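Local atomic coordinates of putative enoyl-CoA hydratase (Streptomyces coelicolor A3, PDB entry 3G64), a protein that probably hydrates or otherwise transforms enoyl-coenzyme A thioesters as a member of the crotonase family. Residues A[144-149]-A[193-198]; A[135-140]-A[210-215]; A[162-167]-A[234-239]; A[18-23]-A[29-34]; A[44-49]-A[99-104]. All blocks are in the same frame, centred on the assembly; numbering follows the deposited sequence. Where two conformers were deposited one is given.

Contact 1: residues A[144-149]-A[193-198]; sequences TRFAFL and IGLISE
The ring of F146 and the branch ends of L195 and I196 illustrate how a short strand can be packed against an irregular loop by apolar surfaces alone. The tight part is the ring itself. L195 CD1 sits over one face, 4.2 Å from the centroid of the F146 ring and 13° off the ring normal, a CH-pi contact displaced toward the rim on the CD2 side. I196 takes the edge instead: its CD1 lies in the plane of the ring, 3.9 Å from F146 CE2. Face and edge are thus occupied by two consecutive residues of one loop. I196 manages this although its CB does not point at the strand, because the chain folds at chi2 (-57°) and carries CD1 back to the ring. Away from the ring the fit slackens quickly. The side chain of F148, on the same side of strand 145-147, does not come into contact with the loop, while R145 and L149 lie beyond contact on the more open side. The loop starts at G194, where positive phi closes helix 187-193 in a Schellman motif and turns the chain toward F146. A190 of that helix touches all three contact residues, and L133 of helix 127-134 packs on L195. Polar grip is supplied from strand 137-140, where R138 NE bonds L195 O and S197 OG takes R138 N. The chemistry between 144-149 and 193-198 is therefore one of dispersion and shape, while the polar atoms L195 O and S197 OG of the loop are satisfied by R138 of the neighbouring strand.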
# COMPACT_ATOMS: atom_id res chain seq x y z
N THR A 144 19.29 12.69 8.81
CA THR A 144 17.90 13.02 8.46
C THR A 144 16.91 12.52 9.51
O THR A 144 16.96 11.35 9.90
CB THR A 144 17.51 12.42 7.10
OG1 THR A 144 18.32 13.00 6.07
CG2 THR A 144 16.02 12.68 6.79
N ARG A 145 16.06 13.43 9.98
CA ARG A 145 15.03 13.11 10.98
C ARG A 145 13.63 13.61 10.54
O ARG A 145 13.37 14.82 10.58
CB ARG A 145 15.34 13.79 12.31
CG ARG A 145 16.76 13.54 12.83
CD ARG A 145 17.07 14.38 14.07
NE ARG A 145 17.64 13.43 14.99
CZ ARG A 145 17.17 13.11 16.19
NH1 ARG A 145 16.15 13.78 16.75
NH2 ARG A 145 17.78 12.14 16.85
N PHE A 146 12.75 12.69 10.16
CA PHE A 146 11.36 13.00 9.85
C PHE A 146 10.51 13.08 11.11
O PHE A 146 10.68 12.27 12.04
CB PHE A 146 10.72 11.90 9.00
CG PHE A 146 11.31 11.72 7.65
CD1 PHE A 146 10.75 12.35 6.54
CD2 PHE A 146 12.39 10.84 7.47
CE1 PHE A 146 11.28 12.12 5.24
CE2 PHE A 146 12.93 10.61 6.18
CZ PHE A 146 12.38 11.27 5.07
N ALA A 147 9.60 14.03 11.14
CA ALA A 147 8.61 14.04 12.21
C ALA A 147 7.29 14.57 11.68
O ALA A 147 7.20 15.70 11.21
CB ALA A 147 9.12 14.88 13.41
N PHE A 148 6.25 13.74 11.72
CA PHE A 148 4.93 14.17 11.24
C PHE A 148 4.16 14.64 12.43
O PHE A 148 3.29 13.94 12.93
CB PHE A 148 4.23 12.99 10.53
CG PHE A 148 4.92 12.57 9.26
CD1 PHE A 148 4.59 13.17 8.05
CD2 PHE A 148 5.94 11.64 9.29
CE1 PHE A 148 5.24 12.79 6.86
CE2 PHE A 148 6.60 11.26 8.10
CZ PHE A 148 6.23 11.85 6.89
N LEU A 149 4.51 15.83 12.91
CA LEU A 149 4.14 16.25 14.25
C LEU A 149 2.90 17.19 14.35
O LEU A 149 2.75 17.93 15.31
CB LEU A 149 5.37 16.83 14.96
CG LEU A 149 6.18 17.81 14.14
CD1 LEU A 149 5.26 18.97 13.65
CD2 LEU A 149 7.38 18.32 14.96
N ILE A 193 11.48 1.35 6.61
CA ILE A 193 10.05 1.39 6.31
C ILE A 193 9.70 1.93 4.93
O ILE A 193 8.52 1.98 4.57
CB ILE A 193 9.20 2.08 7.41
CG1 ILE A 193 9.38 3.60 7.40
CG2 ILE A 193 9.49 1.48 8.81
CD1 ILE A 193 8.70 4.31 8.59
N GLY A 194 10.70 2.33 4.15
CA GLY A 194 10.42 2.75 2.78
C GLY A 194 10.41 4.24 2.45
O GLY A 194 10.01 4.64 1.34
N LEU A 195 10.88 5.07 3.38
CA LEU A 195 10.88 6.52 3.18
C LEU A 195 12.11 7.08 2.47
O LEU A 195 12.10 8.25 2.08
CB LEU A 195 10.77 7.26 4.51
CG LEU A 195 9.43 7.31 5.19
CD1 LEU A 195 9.59 7.92 6.61
CD2 LEU A 195 8.49 8.13 4.32
N ILE A 196 13.16 6.27 2.30
CA ILE A 196 14.40 6.74 1.67
C ILE A 196 14.65 6.11 0.31
O ILE A 196 14.63 4.87 0.20
CB ILE A 196 15.63 6.41 2.54
CG1 ILE A 196 15.44 6.96 3.95
CG2 ILE A 196 16.95 6.91 1.89
CD1 ILE A 196 15.21 8.43 3.95
N SER A 197 14.92 6.93 -0.70
CA SER A 197 15.22 6.41 -2.04
C SER A 197 16.72 6.13 -2.22
O SER A 197 17.11 5.20 -2.91
CB SER A 197 14.77 7.41 -3.11
OG SER A 197 13.47 7.91 -2.80
N GLU A 198 17.54 6.97 -1.59
CA GLU A 198 18.99 6.79 -1.57
C GLU A 198 19.57 7.32 -0.27
O GLU A 198 19.34 8.47 0.08
CB GLU A 198 19.66 7.52 -2.73
CG GLU A 198 21.18 7.38 -2.68
CD GLU A 198 21.88 8.08 -3.82
OE1 GLU A 198 21.20 8.55 -4.75
OE2 GLU A 198 23.13 8.15 -3.76

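Contact 2: residues A[135-140]-A[210-215]; sequences ADFRVA and RTLARR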
# COMPACT_ATOMS: atom_id res chain seq x y z
N ALA A 135 7.64 14.25 -2.81
CA ALA A 135 8.68 14.15 -3.83
C ALA A 135 8.73 12.74 -4.41
O ALA A 135 8.33 11.76 -3.75
CB ALA A 135 10.08 14.52 -3.20
N ASP A 136 9.17 12.64 -5.65
CA ASP A 136 9.34 11.33 -6.25
C ASP A 136 10.51 10.58 -5.62
O ASP A 136 10.45 9.34 -5.46
CB ASP A 136 9.51 11.50 -7.76
CG ASP A 136 8.33 12.27 -8.36
OD1 ASP A 136 7.23 11.68 -8.42
OD2 ASP A 136 8.48 13.47 -8.70
N PHE A 137 11.56 11.34 -5.26
CA PHE A 137 12.76 10.75 -4.66
C PHE A 137 13.14 11.50 -3.39
O PHE A 137 13.06 12.74 -3.35
CB PHE A 137 13.97 10.78 -5.63
CG PHE A 137 13.77 10.00 -6.90
CD1 PHE A 137 14.25 8.69 -7.02
CD2 PHE A 137 13.12 10.57 -7.99
CE1 PHE A 137 14.07 7.98 -8.20
CE2 PHE A 137 12.93 9.85 -9.18
CZ PHE A 137 13.40 8.56 -9.28
N ARG A 138 13.53 10.74 -2.36
CA ARG A 138 14.12 11.30 -1.14
C ARG A 138 15.58 10.82 -1.01
O ARG A 138 15.85 9.64 -0.74
CB ARG A 138 13.30 10.93 0.11
CG ARG A 138 11.95 11.72 0.24
CD ARG A 138 10.89 10.94 1.05
NE ARG A 138 10.54 9.72 0.32
CZ ARG A 138 9.79 9.70 -0.79
NH1 ARG A 138 9.58 8.55 -1.41
NH2 ARG A 138 9.24 10.81 -1.27
N VAL A 139 16.50 11.74 -1.23
CA VAL A 139 17.95 11.46 -1.12
C VAL A 139 18.41 12.05 0.21
O VAL A 139 18.41 13.27 0.40
CB VAL A 139 18.68 12.08 -2.32
CG1 VAL A 139 20.18 11.96 -2.18
CG2 VAL A 139 18.17 11.41 -3.63
N ALA A 140 18.78 11.19 1.15
CA ALA A 140 18.89 11.56 2.54
C ALA A 140 20.24 11.19 3.11
O ALA A 140 20.73 10.08 2.84
CB ALA A 140 17.81 10.84 3.34
N ARG A 210 21.74 16.33 -6.71
CA ARG A 210 22.09 16.96 -7.98
C ARG A 210 22.52 15.93 -9.04
O ARG A 210 22.22 16.09 -10.22
CB ARG A 210 23.21 17.98 -7.76
CG ARG A 210 23.67 18.62 -9.04
CD ARG A 210 24.76 19.63 -8.81
NE ARG A 210 25.48 19.83 -10.05
CZ ARG A 210 26.70 20.36 -10.15
NH1 ARG A 210 27.34 20.75 -9.05
NH2 ARG A 210 27.27 20.48 -11.34
N THR A 211 23.23 14.89 -8.61
CA THR A 211 23.68 13.83 -9.53
C THR A 211 22.45 13.06 -10.02
O THR A 211 22.30 12.80 -11.22
CB THR A 211 24.70 12.87 -8.83
OG1 THR A 211 25.93 13.57 -8.54
CG2 THR A 211 25.01 11.65 -9.70
N LEU A 212 21.54 12.74 -9.10
CA LEU A 212 20.33 12.04 -9.50
C LEU A 212 19.50 12.89 -10.46
O LEU A 212 18.97 12.38 -11.44
CB LEU A 212 19.50 11.62 -8.28
CG LEU A 212 18.11 11.08 -8.61
CD1 LEU A 212 18.19 9.83 -9.47
CD2 LEU A 212 17.39 10.76 -7.32
N ALA A 213 19.41 14.19 -10.20
CA ALA A 213 18.63 15.09 -11.07
C ALA A 213 19.17 15.08 -12.48
O ALA A 213 18.43 15.03 -13.46
CB ALA A 213 18.64 16.51 -10.52
N ARG A 214 20.50 15.18 -12.58
CA ARG A 214 21.18 15.19 -13.86
C ARG A 214 21.03 13.84 -14.59
O ARG A 214 20.84 13.80 -15.80
CB ARG A 214 22.68 15.53 -13.64
CG ARG A 214 23.48 15.62 -14.93
CD ARG A 214 22.81 16.53 -15.95
NE ARG A 214 22.78 17.90 -15.47
CZ ARG A 214 22.01 18.86 -15.96
NH1 ARG A 214 21.18 18.61 -16.96
NH2 ARG A 214 22.06 20.08 -15.43
N ARG A 215 21.12 12.74 -13.85
CA ARG A 215 20.86 11.43 -14.42
C ARG A 215 19.47 11.37 -15.06
O ARG A 215 19.32 10.91 -16.20
CB ARG A 215 20.99 10.33 -13.35
CG ARG A 215 20.63 8.96 -13.89
CD ARG A 215 20.81 7.83 -12.89
NE ARG A 215 20.47 6.57 -13.54
CZ ARG A 215 20.29 5.40 -12.92
NH1 ARG A 215 20.41 5.30 -11.61
NH2 ARG A 215 19.98 4.33 -13.63
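L212 drives one methyl, CD2, into the angle between F137 and V139, a compact example of helix-on-sheet packing in the crotonase fold. Strand 137-140 belongs to the large mixed sheet, and helix 205-217 lies against it. The two strand residues, two positions apart in sequence and on the same side of the strand, both point at the helix, with the intervening R138 directed away. The L212 and F137 side chains meet at about a right angle: CD2 comes in obliquely at the root of the ring, 3.7 Å from F137 CG and 3.8 Å from F137 CB, so the methyl is set against the attachment of the ring and not its far end. Toward V139 the approach is more slanting, with L212 CD2 3.8 Å from V139 CG2. L212 can reach so far because its CG is extended away from the backbone N (chi1 170°). Next to L212, A213 packs on I117 of the adjacent strand 116-120 and on V66 of strand 64-69 beyond it. A second subunit also reaches the contact: its L181 packs on F137, and its D183 forms a salt bridge with R215. On the other side of the strand, R138 NH2 bonds A132 O and also folds back on its own segment, giving a hydrogen bond of 2.8 Å to A135 O from a position 42° out of the carbonyl plane.

Contact 3: residues A[162-167]-A[234-239]; sequences AAYLLP and ELDMPL
Two torsions set up the meeting of Y164 and D236. The tyrosine ring leaves helix 162-170 with CG anti to the backbone N (chi1 171°), which sends the phenol well out from the helix surface; in D236, CG stands beside its backbone N (chi1 -65°), which places the carboxylate at the hydroxyl. The result is a hydrogen bond given by Y164 OH to D236 OD1, with 2.5 Å between the two oxygens. The acceptor lies at the ring edge, close to the ring plane, so the phenol O-H can point at it without leaving that plane. On the acceptor side the hydroxyl arrives on the syn side of OD1, 26° out of the carboxylate plane, and the ring and carboxylate planes are turned 65° apart. L235 packs its CB against the hydroxyl, 3.5 Å from Y164 OH, placing a methylene beside the polar pair. L235 and D236 are the central residues of the type I beta turn from E234 to M237, which ends just before P238, the N-cap of the following helix. The other carboxylate oxygen, D236 OD2, is held by L239 N of the third subunit, so one aspartate ties a tyrosine of its own chain to a helix start of another. A bound zinc ion lies about 6 Å from the side chain of L235. Within the chain, R168 makes a cation-pi contact with Y164, and the contact thus joins helix 162-170, whose L165 and L166 pack on helix 127-134, to the turn linking helices 221-234 and 239-253.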
# COMPACT_ATOMS: atom_id res chain seq x y z
N ALA A 162 -0.89 14.22 3.88
CA ALA A 162 -0.03 13.25 4.56
C ALA A 162 -0.75 11.94 4.86
O ALA A 162 -0.15 10.89 4.79
CB ALA A 162 0.51 13.85 5.87
N ALA A 163 -2.03 11.99 5.20
CA ALA A 163 -2.73 10.77 5.54
C ALA A 163 -3.13 9.98 4.29
O ALA A 163 -3.46 8.79 4.37
CB ALA A 163 -3.97 11.06 6.40
N TYR A 164 -3.08 10.64 3.13
CA TYR A 164 -3.24 9.92 1.86
C TYR A 164 -1.89 9.31 1.45
O TYR A 164 -1.78 8.10 1.14
CB TYR A 164 -3.73 10.89 0.78
CG TYR A 164 -3.72 10.33 -0.63
CD1 TYR A 164 -4.84 9.64 -1.14
CD2 TYR A 164 -2.61 10.50 -1.46
CE1 TYR A 164 -4.84 9.12 -2.45
CE2 TYR A 164 -2.59 9.97 -2.77
CZ TYR A 164 -3.70 9.30 -3.26
OH TYR A 164 -3.65 8.80 -4.56
N LEU A 165 -0.84 10.13 1.44
CA LEU A 165 0.44 9.62 0.94
C LEU A 165 1.11 8.63 1.89
O LEU A 165 1.63 7.61 1.45
CB LEU A 165 1.40 10.77 0.69
CG LEU A 165 1.03 11.67 -0.49
CD1 LEU A 165 1.91 12.95 -0.44
CD2 LEU A 165 1.19 10.93 -1.83
N LEU A 166 1.09 8.91 3.19
CA LEU A 166 1.97 8.12 4.06
C LEU A 166 1.64 6.63 4.03
O LEU A 166 2.53 5.81 3.87
CB LEU A 166 2.06 8.69 5.49
CG LEU A 166 3.18 8.10 6.38
CD1 LEU A 166 4.62 8.28 5.81
CD2 LEU A 166 3.06 8.71 7.77
N PRO A 167 0.35 6.26 4.18
CA PRO A 167 0.10 4.81 4.14
C PRO A 167 0.45 4.20 2.80
O PRO A 167 0.69 2.98 2.75
CB PRO A 167 -1.42 4.67 4.33
CG PRO A 167 -1.93 6.02 4.54
CD PRO A 167 -0.84 7.04 4.55
N GLU A 234 -2.81 6.07 -11.13
CA GLU A 234 -3.28 4.69 -10.95
C GLU A 234 -3.36 4.30 -9.48
O GLU A 234 -3.96 3.27 -9.15
CB GLU A 234 -2.41 3.68 -11.75
CG GLU A 234 -2.60 3.90 -13.26
CD GLU A 234 -1.78 2.98 -14.15
OE1 GLU A 234 -1.14 2.03 -13.62
OE2 GLU A 234 -1.79 3.20 -15.39
N LEU A 235 -2.80 5.13 -8.58
CA LEU A 235 -3.09 4.97 -7.16
C LEU A 235 -4.59 5.14 -6.90
O LEU A 235 -5.13 4.65 -5.90
CB LEU A 235 -2.33 6.01 -6.30
CG LEU A 235 -0.83 5.71 -6.20
CD1 LEU A 235 -0.15 6.93 -5.57
CD2 LEU A 235 -0.57 4.46 -5.36
N ASP A 236 -5.27 5.81 -7.83
CA ASP A 236 -6.68 6.22 -7.60
C ASP A 236 -7.60 5.53 -8.58
O ASP A 236 -8.77 5.92 -8.74
CB ASP A 236 -6.83 7.74 -7.76
CG ASP A 236 -6.08 8.52 -6.71
OD1 ASP A 236 -5.76 7.91 -5.65
OD2 ASP A 236 -5.81 9.72 -6.93
N MSE A 237 -7.10 4.50 -9.26
CA MSE A 237 -7.90 3.80 -10.28
C MSE A 237 -7.96 2.30 -10.04
O MSE A 237 -7.08 1.77 -9.39
CB MSE A 237 -7.27 3.99 -11.67
CG MSE A 237 -7.24 5.44 -12.09
SE MSE A 237 -5.93 5.73 -13.56
CE MSE A 237 -6.72 4.54 -14.93
N PRO A 238 -8.99 1.63 -10.59
CA PRO A 238 -9.08 0.17 -10.56
C PRO A 238 -8.17 -0.50 -11.62
O PRO A 238 -7.78 0.12 -12.61
CB PRO A 238 -10.55 -0.10 -10.89
CG PRO A 238 -10.91 1.03 -11.80
CD PRO A 238 -10.22 2.23 -11.16
N LEU A 239 -7.86 -1.77 -11.40
CA LEU A 239 -7.01 -2.52 -12.32
C LEU A 239 -7.43 -2.38 -13.80
O LEU A 239 -6.58 -2.04 -14.64
CB LEU A 239 -6.96 -4.00 -11.92
CG LEU A 239 -6.15 -4.94 -12.83
CD1 LEU A 239 -4.72 -4.47 -12.92
CD2 LEU A 239 -6.23 -6.36 -12.28

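Contact 4: residues A[18-23]-A[29-34]; sequences HLRVEI and TVTLAR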
# COMPACT_ATOMS: atom_id res chain seq x y z
N HIS A 18 10.63 34.63 -2.36
CA HIS A 18 10.46 33.87 -1.12
C HIS A 18 11.07 32.48 -1.11
O HIS A 18 10.89 31.74 -0.15
CB HIS A 18 8.98 33.84 -0.75
CG HIS A 18 8.37 35.19 -0.75
ND1 HIS A 18 8.61 36.12 0.24
CD2 HIS A 18 7.60 35.81 -1.67
CE1 HIS A 18 7.98 37.24 -0.05
NE2 HIS A 18 7.35 37.08 -1.20
N LEU A 19 11.76 32.14 -2.18
CA LEU A 19 12.61 30.96 -2.20
C LEU A 19 13.67 31.23 -3.26
O LEU A 19 13.55 32.21 -4.01
CB LEU A 19 11.82 29.67 -2.49
CG LEU A 19 10.63 29.75 -3.45
CD1 LEU A 19 11.14 29.95 -4.85
CD2 LEU A 19 9.74 28.51 -3.41
N ARG A 20 14.69 30.40 -3.32
CA ARG A 20 15.72 30.61 -4.34
C ARG A 20 15.53 29.60 -5.45
O ARG A 20 15.44 28.39 -5.21
CB ARG A 20 17.13 30.51 -3.75
CG ARG A 20 18.24 30.79 -4.78
CD ARG A 20 19.58 30.17 -4.39
NE ARG A 20 19.92 30.53 -3.02
CZ ARG A 20 20.59 29.74 -2.18
NH1 ARG A 20 20.99 28.52 -2.57
NH2 ARG A 20 20.85 30.17 -0.95
N VAL A 21 15.46 30.10 -6.68
CA VAL A 21 15.20 29.27 -7.85
C VAL A 21 16.33 29.45 -8.86
O VAL A 21 16.58 30.56 -9.31
CB VAL A 21 13.89 29.63 -8.55
CG1 VAL A 21 13.63 28.66 -9.72
CG2 VAL A 21 12.75 29.59 -7.59
N GLU A 22 17.01 28.36 -9.19
CA GLU A 22 18.09 28.35 -10.18
C GLU A 22 17.82 27.22 -11.13
O GLU A 22 17.50 26.11 -10.69
CB GLU A 22 19.43 28.02 -9.50
CG GLU A 22 19.78 28.94 -8.33
CD GLU A 22 20.98 28.45 -7.50
OE1 GLU A 22 20.89 27.39 -6.83
OE2 GLU A 22 22.01 29.15 -7.51
N ILE A 23 17.95 27.49 -12.43
CA ILE A 23 17.79 26.49 -13.49
C ILE A 23 19.06 26.39 -14.33
O ILE A 23 19.53 27.38 -14.88
CB ILE A 23 16.60 26.81 -14.42
CG1 ILE A 23 15.31 26.97 -13.60
CG2 ILE A 23 16.38 25.69 -15.44
CD1 ILE A 23 14.07 27.07 -14.49
N THR A 29 16.74 23.95 -9.34
CA THR A 29 17.00 23.77 -7.92
C THR A 29 16.24 24.82 -7.13
O THR A 29 16.39 26.02 -7.38
CB THR A 29 18.51 23.85 -7.59
OG1 THR A 29 19.22 22.93 -8.42
CG2 THR A 29 18.74 23.49 -6.13
N VAL A 30 15.39 24.37 -6.22
CA VAL A 30 14.61 25.27 -5.39
C VAL A 30 15.16 25.11 -3.99
O VAL A 30 15.03 24.04 -3.37
CB VAL A 30 13.09 24.94 -5.43
CG1 VAL A 30 12.28 25.90 -4.53
CG2 VAL A 30 12.55 24.99 -6.88
N THR A 31 15.82 26.14 -3.49
CA THR A 31 16.31 26.08 -2.13
C THR A 31 15.44 26.93 -1.23
O THR A 31 15.28 28.14 -1.46
CB THR A 31 17.76 26.56 -2.06
OG1 THR A 31 18.54 25.89 -3.06
CG2 THR A 31 18.30 26.29 -0.67
N LEU A 32 14.86 26.30 -0.21
CA LEU A 32 14.06 27.02 0.77
C LEU A 32 14.86 28.15 1.42
O LEU A 32 16.05 28.02 1.68
CB LEU A 32 13.54 26.07 1.83
CG LEU A 32 12.68 24.96 1.24
CD1 LEU A 32 12.31 23.98 2.33
CD2 LEU A 32 11.41 25.56 0.56
N ALA A 33 14.18 29.26 1.66
CA ALA A 33 14.78 30.41 2.32
C ALA A 33 14.75 30.29 3.87
O ALA A 33 13.89 29.59 4.44
CB ALA A 33 14.07 31.69 1.85
N ARG A 34 15.69 30.98 4.51
CA ARG A 34 15.72 31.17 5.98
C ARG A 34 16.39 30.08 6.79
O ARG A 34 15.76 29.51 7.68
CB ARG A 34 14.32 31.41 6.55
CG ARG A 34 13.59 32.56 5.88
CD ARG A 34 12.09 32.40 6.05
NE ARG A 34 11.51 33.43 6.90
CZ ARG A 34 10.68 33.21 7.92
NH1 ARG A 34 10.29 31.96 8.24
NH2 ARG A 34 10.21 34.25 8.61
O HOH W 1 11.38 29.34 1.09
O HOH W 2 18.39 27.03 -5.41
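R20 and T31, and two residues along E22 and T29, are the hydrogen-bonded pairs of an antiparallel ladder, each closed by two backbone bonds. The shortest runs from T29 N to E22 O at 2.7 Å, with an N-H...O angle of 174°; its partner joins E22 N to T29 O at 3.0 Å. For the other pair, R20 N reaches T31 O at 3.0 Å and T31 N reaches R20 O at 2.9 Å. Between them lies the non-hydrogen-bonded pair V21 and V30, where V30 CA makes a C-H...O contact with R20 O. At the H18 end the ladder gives way to a water that donates to H18 O and accepts from A33 N. Side chains then extend the pairing. R20 and T31 lie side by side and point the same way; the R20 chain bends at chi3 (-51°), bringing one face of its guanidinium over T31 CB, while its NH2 is engaged in a salt bridge with E70. On the face of L19, V21 and V30 the packing is apolar: L19 CD2 meets V30 CG1 at 3.8 Å, and L49 and L52 of helix 43-58 cover these residues. V30 and L32 in turn bond to strand 64-69. The strands run at 163° to each other, a beta hairpin that supplies the outer edge, within this chain, of the large mixed sheet of the crotonase fold.

Contact 5: residues A[44-49]-A[99-104]; sequences EAYADL and NRMTGQ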
# COMPACT_ATOMS: atom_id res chain seq x y z
N GLU A 44 4.01 33.38 2.24
CA GLU A 44 4.56 33.78 0.94
C GLU A 44 5.42 32.68 0.31
O GLU A 44 5.51 32.60 -0.90
CB GLU A 44 5.39 35.06 1.07
CG GLU A 44 4.57 36.30 1.37
CD GLU A 44 4.19 36.43 2.85
OE1 GLU A 44 4.72 35.68 3.71
OE2 GLU A 44 3.32 37.29 3.14
N ALA A 45 6.05 31.85 1.13
CA ALA A 45 6.83 30.74 0.58
C ALA A 45 5.89 29.68 -0.00
O ALA A 45 6.17 29.11 -1.06
CB ALA A 45 7.73 30.14 1.64
N TYR A 46 4.80 29.39 0.70
CA TYR A 46 3.79 28.50 0.13
C TYR A 46 3.27 29.07 -1.20
O TYR A 46 3.07 28.33 -2.16
CB TYR A 46 2.63 28.33 1.09
CG TYR A 46 2.87 27.32 2.19
CD1 TYR A 46 3.07 25.96 1.90
CD2 TYR A 46 2.84 27.70 3.52
CE1 TYR A 46 3.26 25.03 2.92
CE2 TYR A 46 3.02 26.79 4.53
CZ TYR A 46 3.23 25.46 4.23
OH TYR A 46 3.40 24.58 5.26
N ALA A 47 3.06 30.39 -1.25
CA ALA A 47 2.50 30.99 -2.47
C ALA A 47 3.47 30.88 -3.62
O ALA A 47 3.08 30.65 -4.77
CB ALA A 47 2.08 32.48 -2.23
N ASP A 48 4.76 31.02 -3.33
CA ASP A 48 5.76 30.88 -4.37
C ASP A 48 5.93 29.44 -4.80
O ASP A 48 6.13 29.17 -5.99
CB ASP A 48 7.10 31.48 -3.95
CG ASP A 48 7.15 32.99 -4.15
OD1 ASP A 48 6.09 33.60 -4.46
OD2 ASP A 48 8.26 33.56 -3.98
N LEU A 49 5.84 28.50 -3.86
CA LEU A 49 5.85 27.09 -4.27
C LEU A 49 4.70 26.81 -5.24
O LEU A 49 4.89 26.18 -6.29
CB LEU A 49 5.72 26.16 -3.05
CG LEU A 49 7.06 26.11 -2.27
CD1 LEU A 49 6.89 25.46 -0.90
CD2 LEU A 49 8.15 25.40 -3.07
N ASN A 99 -5.39 26.24 4.22
CA ASN A 99 -5.25 24.80 4.18
C ASN A 99 -5.44 24.19 2.81
O ASN A 99 -4.84 23.16 2.49
CB ASN A 99 -6.11 24.13 5.23
CG ASN A 99 -5.64 24.48 6.64
OD1 ASN A 99 -4.58 24.00 7.08
ND2 ASN A 99 -6.39 25.34 7.32
N ARG A 100 -6.24 24.85 1.99
CA ARG A 100 -6.37 24.39 0.62
C ARG A 100 -5.08 24.67 -0.14
O ARG A 100 -4.67 23.88 -0.98
CB ARG A 100 -7.55 25.08 -0.09
CG ARG A 100 -7.68 24.67 -1.55
CD ARG A 100 -8.99 25.19 -2.15
NE ARG A 100 -10.15 24.35 -1.82
CZ ARG A 100 -11.28 24.81 -1.29
NH1 ARG A 100 -11.37 26.11 -1.02
NH2 ARG A 100 -12.32 23.99 -1.04
N MSE A 101 -4.47 25.81 0.13
CA MSE A 101 -3.26 26.17 -0.58
C MSE A 101 -2.14 25.17 -0.27
O MSE A 101 -1.38 24.77 -1.16
CB MSE A 101 -2.80 27.58 -0.21
CG MSE A 101 -1.32 27.83 -0.60
SE MSE A 101 -0.73 29.69 -0.36
CE MSE A 101 -0.62 29.74 1.62
N THR A 102 -2.01 24.74 0.98
CA THR A 102 -0.91 23.82 1.29
C THR A 102 -1.13 22.46 0.63
O THR A 102 -0.21 21.88 0.03
CB THR A 102 -0.75 23.61 2.80
OG1 THR A 102 -1.99 23.13 3.34
CG2 THR A 102 -0.35 24.90 3.47
N GLY A 103 -2.37 21.96 0.71
CA GLY A 103 -2.74 20.74 0.02
C GLY A 103 -2.49 20.82 -1.48
O GLY A 103 -2.05 19.85 -2.11
N GLN A 104 -2.76 21.97 -2.08
CA GLN A 104 -2.54 22.04 -3.53
C GLN A 104 -1.05 22.18 -3.87
O GLN A 104 -0.64 21.90 -5.01
CB GLN A 104 -3.38 23.14 -4.18
CG GLN A 104 -4.90 23.00 -3.94
CD GLN A 104 -5.56 21.93 -4.78
OE1 GLN A 104 -5.24 21.77 -5.96
NE2 GLN A 104 -6.53 21.22 -4.20
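Helices 44-49 and 99-104 pass with their axes 9.7 Å apart and their directions at 44°, closest at Y46 and T102, whose CA atoms are 6.7 Å from each other. This is helix-helix packing in the crotonase fold, where helix 43-58, which covers the N-terminal hairpin, meets helix 92-111. The main touch is a methyl over an aromatic face. T102 CG2 stands 3.7 Å from the centroid of the Y46 ring and 14° off its normal, a CH-pi contact shifted toward the CE1 and CZ side of the ring. The threonine torsion explains it: with OG1 set between the backbone N and the carbonyl carbon (chi1 57°), the methyl is the branch turned to the tyrosine. One residue earlier, the selenomethionine M101 works on the root of the same side chain. Its chain runs extended as far as SE and then bends at chi3 (73°), bringing CE obliquely to the ring and within 3.6 Å of Y46 CB. The ring and its CB are thus gripped by two neighbouring residues of one helix. Outside the pair, L41 packs on Y46 and M160 on T102, while R100, on another side of its helix, forms a salt bridge with E244 of the third subunit. A47 completes the seam less closely, with its backbone N 4.0 Å and its CB 4.4 Å from M101 SE.

In the fold
From the N terminus, contact 4 closes first, pairing the two strands of a hairpin across a tight turn between strands 19-24 and 27-32. Contact 5 follows in series, bringing helix 92-111 to helix 43-58; it touches contact 4 through H18 and D48 and through L19 and L49. The later three are interlocked. Contact 2 opens at 135-140 and closes at 210-215, enclosing contact 1 entirely; contact 3, from 162-167 to 234-239, crosses both. Contact 1 meets contact 2 alongside strand 137-140 and contact 3 through L166, whereas contacts 2 and 3 do not touch. Contacts 2 and 4 reach the same sheet, and contacts 2 and 3 both touch the second subunit.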